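Adenosine monophosphate-protein transferase (Pyrococcus horikoshii, PDB 2D16) is of unknown function but belongs to the adenosine-specific kinase family and may act as an adenosine monophosphate-protein transferase. Local coordinates at residues E10-V15 with E67-K72; Q55-T60 with K72-I77. All coordinates share one frame; numbering follows the deposited sequence.

Contact 1 of 2, residues E10-V15 with E67-K72; sequences EKPEGV and EALAAK
Glu10 and Lys72 form a salt bridge between the loop after strand 3-8 and the helix 64-77. Lys72 NZ lies 2.7 Å from Glu10 OE1 and donates to its syn lone pair, on the side of the other carboxylate oxygen. Both side chains are stretched out: in Lys72 every torsion from chi1 (-175°) to chi4 is close to trans, which carries the ammonium well beyond the helix surface, and Glu10 leaves its loop with CG anti to the backbone N (chi1 -170°). A water closes a small ring with the pair. It donates to Glu10 OE2 at 3.1 Å and accepts from Lys72 NZ at 3.2 Å, so the two carboxylate oxygens are tied to the same ammonium, one directly and one through solvent.

Packing centres on Leu69, one helical turn before Lys72. Its two methyls divide the work: CD1 makes the apolar contact, meeting Pro12 CD at 3.6 Å, side chain and ring reaching toward each other, while CD2 is in van der Waals contact with the carboxylate, 3.5 Å from Glu10 OE2, where the two side chains cross at about a right angle. Leu69 also packs on Leu86 of strand 82-88, which links the loop contact to the large sheet beneath the helix.

Backbone atoms are held at both ends of the segment. Val15 N bonds to Pro12 O at 3.2 Å, closing a type II turn with Gly14 at its third position, and Glu10 N is bonded by the side chain of Asn73 (OD1), on the same helix. The whole is a surface contact, in which a connection between strands of two antiparallel sheets is fastened to a helix covering the five-stranded one by a hydrated salt bridge and a leucine-proline contact.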
loop_
_atom_site.group_PDB
_atom_site.type_symbol
_atom_site.label_atom_id
_atom_site.label_comp_id
_atom_site.label_asym_id
_atom_site.label_seq_id
_atom_site.Cartn_x
_atom_site.Cartn_y
_atom_site.Cartn_z
ATOM N N GLU A 10 -26.828 -35.279 35.376
ATOM C CA GLU A 10 -28.026 -34.631 34.855
ATOM C C GLU A 10 -27.596 -33.431 34.020
ATOM O O GLU A 10 -26.982 -32.496 34.534
ATOM C CB GLU A 10 -28.927 -34.151 35.998
ATOM C CG GLU A 10 -30.302 -33.677 35.524
ATOM C CD GLU A 10 -31.104 -32.979 36.607
ATOM O OE1 GLU A 10 -31.017 -33.391 37.784
ATOM O OE2 GLU A 10 -31.835 -32.020 36.276
ATOM N N LYS A 11 -27.912 -33.463 32.731
ATOM C CA LYS A 11 -27.550 -32.372 31.841
ATOM C C LYS A 11 -28.417 -32.390 30.594
ATOM O O LYS A 11 -28.828 -33.450 30.129
ATOM C CB LYS A 11 -26.076 -32.481 31.437
ATOM C CG LYS A 11 -25.712 -33.795 30.753
ATOM C CD LYS A 11 -24.251 -33.811 30.332
ATOM C CE LYS A 11 -23.812 -35.191 29.852
ATOM N NZ LYS A 11 -24.597 -35.681 28.683
ATOM N N PRO A 12 -28.722 -31.209 30.044
ATOM C CA PRO A 12 -29.550 -31.172 28.838
ATOM C C PRO A 12 -28.770 -31.641 27.610
ATOM O O PRO A 12 -27.535 -31.666 27.611
ATOM C CB PRO A 12 -29.974 -29.707 28.756
ATOM C CG PRO A 12 -29.673 -29.072 30.064
ATOM C CD PRO A 12 -28.485 -29.852 30.566
ATOM N N GLU A 13 -29.501 -32.029 26.571
ATOM C CA GLU A 13 -28.899 -32.497 25.333
ATOM C C GLU A 13 -27.986 -31.415 24.761
ATOM O O GLU A 13 -28.314 -30.228 24.797
ATOM C CB GLU A 13 -30.001 -32.842 24.328
ATOM C CG GLU A 13 -29.522 -33.543 23.068
ATOM C CD GLU A 13 -30.665 -33.889 22.128
ATOM O OE1 GLU A 13 -31.623 -34.556 22.576
ATOM O OE2 GLU A 13 -30.603 -33.496 20.942
ATOM N N GLY A 14 -26.830 -31.828 24.250
ATOM C CA GLY A 14 -25.898 -30.877 23.671
ATOM C C GLY A 14 -24.911 -30.256 24.645
ATOM O O GLY A 14 -23.904 -29.684 24.228
ATOM N N VAL A 15 -25.189 -30.354 25.940
ATOM C CA VAL A 15 -24.293 -29.786 26.942
ATOM C C VAL A 15 -23.146 -30.743 27.240
ATOM O O VAL A 15 -23.356 -31.943 27.418
ATOM C CB VAL A 15 -25.062 -29.451 28.240
ATOM C CG1 VAL A 15 -24.092 -29.149 29.380
ATOM C CG2 VAL A 15 -25.961 -28.251 27.994
ATOM N N GLU A 67 -25.123 -23.373 36.016
ATOM C CA GLU A 67 -24.543 -23.243 37.349
ATOM C C GLU A 67 -25.349 -24.093 38.331
ATOM O O GLU A 67 -24.788 -24.832 39.138
ATOM C CB GLU A 67 -24.545 -21.779 37.794
ATOM C CG GLU A 67 -23.470 -20.931 37.125
ATOM C CD GLU A 67 -23.549 -19.471 37.515
ATOM O OE1 GLU A 67 -23.787 -19.187 38.708
ATOM O OE2 GLU A 67 -23.358 -18.609 36.634
ATOM N N ALA A 68 -26.673 -23.998 38.250
ATOM C CA ALA A 68 -27.536 -24.773 39.131
ATOM C C ALA A 68 -27.306 -26.269 38.913
ATOM O O ALA A 68 -27.222 -27.039 39.869
ATOM C CB ALA A 68 -29.006 -24.418 38.875
ATOM N N LEU A 69 -27.196 -26.676 37.651
ATOM C CA LEU A 69 -26.976 -28.080 37.321
ATOM C C LEU A 69 -25.592 -28.580 37.728
ATOM O O LEU A 69 -25.448 -29.716 38.178
ATOM C CB LEU A 69 -27.184 -28.313 35.823
ATOM C CG LEU A 69 -28.641 -28.378 35.361
ATOM C CD1 LEU A 69 -28.707 -28.459 33.844
ATOM C CD2 LEU A 69 -29.313 -29.590 35.996
ATOM N N ALA A 70 -24.575 -27.740 37.561
ATOM C CA ALA A 70 -23.220 -28.135 37.928
ATOM C C ALA A 70 -23.173 -28.382 39.431
ATOM O O ALA A 70 -22.603 -29.367 39.893
ATOM C CB ALA A 70 -22.223 -27.043 37.537
ATOM N N ALA A 71 -23.789 -27.482 40.191
ATOM C CA ALA A 71 -23.819 -27.597 41.643
ATOM C C ALA A 71 -24.605 -28.825 42.102
ATOM O O ALA A 71 -24.202 -29.519 43.032
ATOM C CB ALA A 71 -24.417 -26.331 42.249
ATOM N N LYS A 72 -25.731 -29.086 41.448
ATOM C CA LYS A 72 -26.558 -30.231 41.800
ATOM C C LYS A 72 -25.792 -31.535 41.577
ATOM O O LYS A 72 -25.835 -32.436 42.413
ATOM C CB LYS A 72 -27.838 -30.230 40.963
ATOM C CG LYS A 72 -28.833 -31.316 41.340
ATOM C CD LYS A 72 -30.072 -31.237 40.451
ATOM C CE LYS A 72 -31.091 -32.307 40.814
ATOM N NZ LYS A 72 -32.289 -32.263 39.924
HETATM O O HOH W 1 -32.689 -29.633 38.136
#

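Contact 2 of 2, residues Q55-T60 with K72-I77; sequences QLTRYT and KNAVKI
Thr57, on strand 56-61, packs against Ala74 and Val75 near the C-terminal end of helix 64-77, and its two branches meet different residues. The methyl CG2, anti to the backbone N, touches Ala74 CB at 3.7 Å. Ala74 is buried and rests on Ala48 and Val84, of strands 44-51 and 82-88, so this is the inward half of the contact.

The hydroxyl branch lies against Val75, which is exposed, yet the shortest approaches of the contact are found here. Thr57 OG1 is 3.3 Å from both CA and CB of Val75 and 3.4 Å from Val75 CG2; these are van der Waals approaches, with the two side chains crossing at about a right angle. The hydroxyl has its polar partner in Asn50 OD1 on strand 44-51, and the same asparagine uses ND2 to bond Ala74 O. Asn50 thus links the strand residue and the helix residue.

Overall the interface is small, 122 Å² in all, and the nearest pair of CA atoms is that of Thr57 and Val75, with Thr57 CA 5.7 Å from Val75 CA. It is helix-on-sheet packing of an alpha+beta kind, in which the end of helix 64-77 packs against strand 56-61, outermost within this chain in the five-stranded antiparallel sheet.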
loop_
_atom_site.group_PDB
_atom_site.type_symbol
_atom_site.label_atom_id
_atom_site.label_comp_id
_atom_site.label_asym_id
_atom_site.label_seq_id
_atom_site.Cartn_x
_atom_site.Cartn_y
_atom_site.Cartn_z
ATOM N N GLN A 55 -17.740 -29.059 54.112
ATOM C CA GLN A 55 -18.649 -29.940 53.389
ATOM C C GLN A 55 -19.632 -29.133 52.541
ATOM O O GLN A 55 -20.843 -29.367 52.561
ATOM C CB GLN A 55 -19.386 -30.846 54.380
ATOM C CG GLN A 55 -18.453 -31.851 55.046
ATOM C CD GLN A 55 -19.138 -32.718 56.083
ATOM O OE1 GLN A 55 -19.408 -32.275 57.200
ATOM N NE2 GLN A 55 -19.427 -33.961 55.716
ATOM N N LEU A 56 -19.087 -28.184 51.786
ATOM C CA LEU A 56 -19.886 -27.322 50.924
ATOM C C LEU A 56 -19.512 -27.421 49.453
ATOM O O LEU A 56 -18.337 -27.548 49.107
ATOM C CB LEU A 56 -19.722 -25.861 51.340
ATOM C CG LEU A 56 -20.360 -25.352 52.632
ATOM C CD1 LEU A 56 -19.892 -23.925 52.877
ATOM C CD2 LEU A 56 -21.877 -25.407 52.520
ATOM N N THR A 57 -20.523 -27.351 48.593
ATOM C CA THR A 57 -20.297 -27.363 47.154
ATOM C C THR A 57 -20.305 -25.903 46.716
ATOM O O THR A 57 -21.318 -25.212 46.841
ATOM C CB THR A 57 -21.409 -28.129 46.403
ATOM O OG1 THR A 57 -21.326 -29.524 46.724
ATOM C CG2 THR A 57 -21.261 -27.949 44.891
ATOM N N ARG A 58 -19.162 -25.430 46.228
ATOM C CA ARG A 58 -19.022 -24.053 45.769
ATOM C C ARG A 58 -19.327 -24.024 44.281
ATOM O O ARG A 58 -19.163 -25.032 43.596
ATOM C CB ARG A 58 -17.590 -23.561 45.990
ATOM C CG ARG A 58 -17.065 -23.768 47.395
ATOM C CD ARG A 58 -17.852 -22.946 48.396
ATOM N NE ARG A 58 -17.199 -22.922 49.698
ATOM C CZ ARG A 58 -17.461 -22.022 50.641
ATOM N NH1 ARG A 58 -18.365 -21.079 50.419
ATOM N NH2 ARG A 58 -16.808 -22.055 51.793
ATOM N N TYR A 59 -19.756 -22.874 43.772
ATOM C CA TYR A 59 -20.060 -22.784 42.354
ATOM C C TYR A 59 -20.047 -21.362 41.809
ATOM O O TYR A 59 -20.123 -20.384 42.556
ATOM C CB TYR A 59 -21.424 -23.419 42.073
ATOM C CG TYR A 59 -22.592 -22.566 42.520
ATOM C CD1 TYR A 59 -23.148 -21.612 41.667
ATOM C CD2 TYR A 59 -23.124 -22.695 43.802
ATOM C CE1 TYR A 59 -24.207 -20.804 42.081
ATOM C CE2 TYR A 59 -24.182 -21.895 44.228
ATOM C CZ TYR A 59 -24.717 -20.952 43.360
ATOM O OH TYR A 59 -25.762 -20.156 43.774
ATOM N N THR A 60 -19.946 -21.179 40.520
ATOM C CA THR A 60 -19.955 -19.938 39.762
ATOM C C THR A 60 -20.001 -20.308 38.285
ATOM O O THR A 60 -20.279 -21.459 37.937
ATOM C CB THR A 60 -18.704 -19.072 40.050
ATOM O OG1 THR A 60 -18.812 -17.826 39.350
ATOM C CG2 THR A 60 -17.437 -19.786 39.611
ATOM N N LYS A 72 -25.731 -29.086 41.448
ATOM C CA LYS A 72 -26.558 -30.231 41.800
ATOM C C LYS A 72 -25.792 -31.535 41.577
ATOM O O LYS A 72 -25.835 -32.436 42.413
ATOM C CB LYS A 72 -27.838 -30.230 40.963
ATOM C CG LYS A 72 -28.833 -31.316 41.340
ATOM C CD LYS A 72 -30.072 -31.237 40.451
ATOM C CE LYS A 72 -31.091 -32.307 40.814
ATOM N NZ LYS A 72 -32.289 -32.263 39.924
ATOM N N ASN A 73 -25.097 -31.632 40.447
ATOM C CA ASN A 73 -24.317 -32.830 40.132
ATOM C C ASN A 73 -23.132 -32.966 41.085
ATOM O O ASN A 73 -22.832 -34.056 41.572
ATOM C CB ASN A 73 -23.788 -32.778 38.693
ATOM C CG ASN A 73 -24.836 -33.169 37.660
ATOM O OD1 ASN A 73 -25.312 -34.308 37.633
ATOM N ND2 ASN A 73 -25.204 -32.224 36.813
ATOM N N ALA A 74 -22.460 -31.850 41.344
ATOM C CA ALA A 74 -21.302 -31.851 42.232
ATOM C C ALA A 74 -21.632 -32.263 43.665
ATOM O O ALA A 74 -20.901 -33.049 44.265
ATOM C CB ALA A 74 -20.640 -30.478 42.226
ATOM N N VAL A 75 -22.722 -31.740 44.223
ATOM C CA VAL A 75 -23.074 -32.084 45.598
ATOM C C VAL A 75 -23.519 -33.546 45.706
ATOM O O VAL A 75 -23.334 -34.185 46.745
ATOM C CB VAL A 75 -24.177 -31.134 46.166
ATOM C CG1 VAL A 75 -25.531 -31.485 45.604
ATOM C CG2 VAL A 75 -24.180 -31.204 47.687
ATOM N N LYS A 76 -24.089 -34.075 44.627
ATOM C CA LYS A 76 -24.521 -35.464 44.616
ATOM C C LYS A 76 -23.270 -36.338 44.623
ATOM O O LYS A 76 -23.187 -37.306 45.372
ATOM C CB LYS A 76 -25.368 -35.762 43.377
ATOM C CG LYS A 76 -25.970 -37.161 43.376
ATOM C CD LYS A 76 -26.781 -37.413 44.645
ATOM C CE LYS A 76 -27.311 -38.837 44.701
ATOM N NZ LYS A 76 -28.179 -39.149 43.531
ATOM N N ILE A 77 -22.293 -35.985 43.793
ATOM C CA ILE A 77 -21.040 -36.733 43.743
ATOM C C ILE A 77 -20.400 -36.626 45.127
ATOM O O ILE A 77 -19.867 -37.602 45.655
ATOM C CB ILE A 77 -20.101 -36.158 42.661
ATOM C CG1 ILE A 77 -20.670 -36.488 41.276
ATOM C CG2 ILE A 77 -18.691 -36.715 42.833
ATOM C CD1 ILE A 77 -19.962 -35.797 40.129
#

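How the contacts relate
Following the chain from the N terminus, segment 10-15 leaves strand 3-8 of the small sheet and must wait 51 residues for helix 64-77 to close contact 1. Within that span lies segment 55-60, whose partner on the same helix follows only 11 residues later and closes contact 2. The segments alternate, so the two closures cross instead of nesting, and both end on helix 64-77, where Lys72 belongs to both. Their centres lie about 12 Å apart. The segments meet directly as well: Ala71 O packs on Thr57 CG2 at 3.8 Å. The helix thus joins the inter-sheet loop to strand 56-61 of the larger sheet.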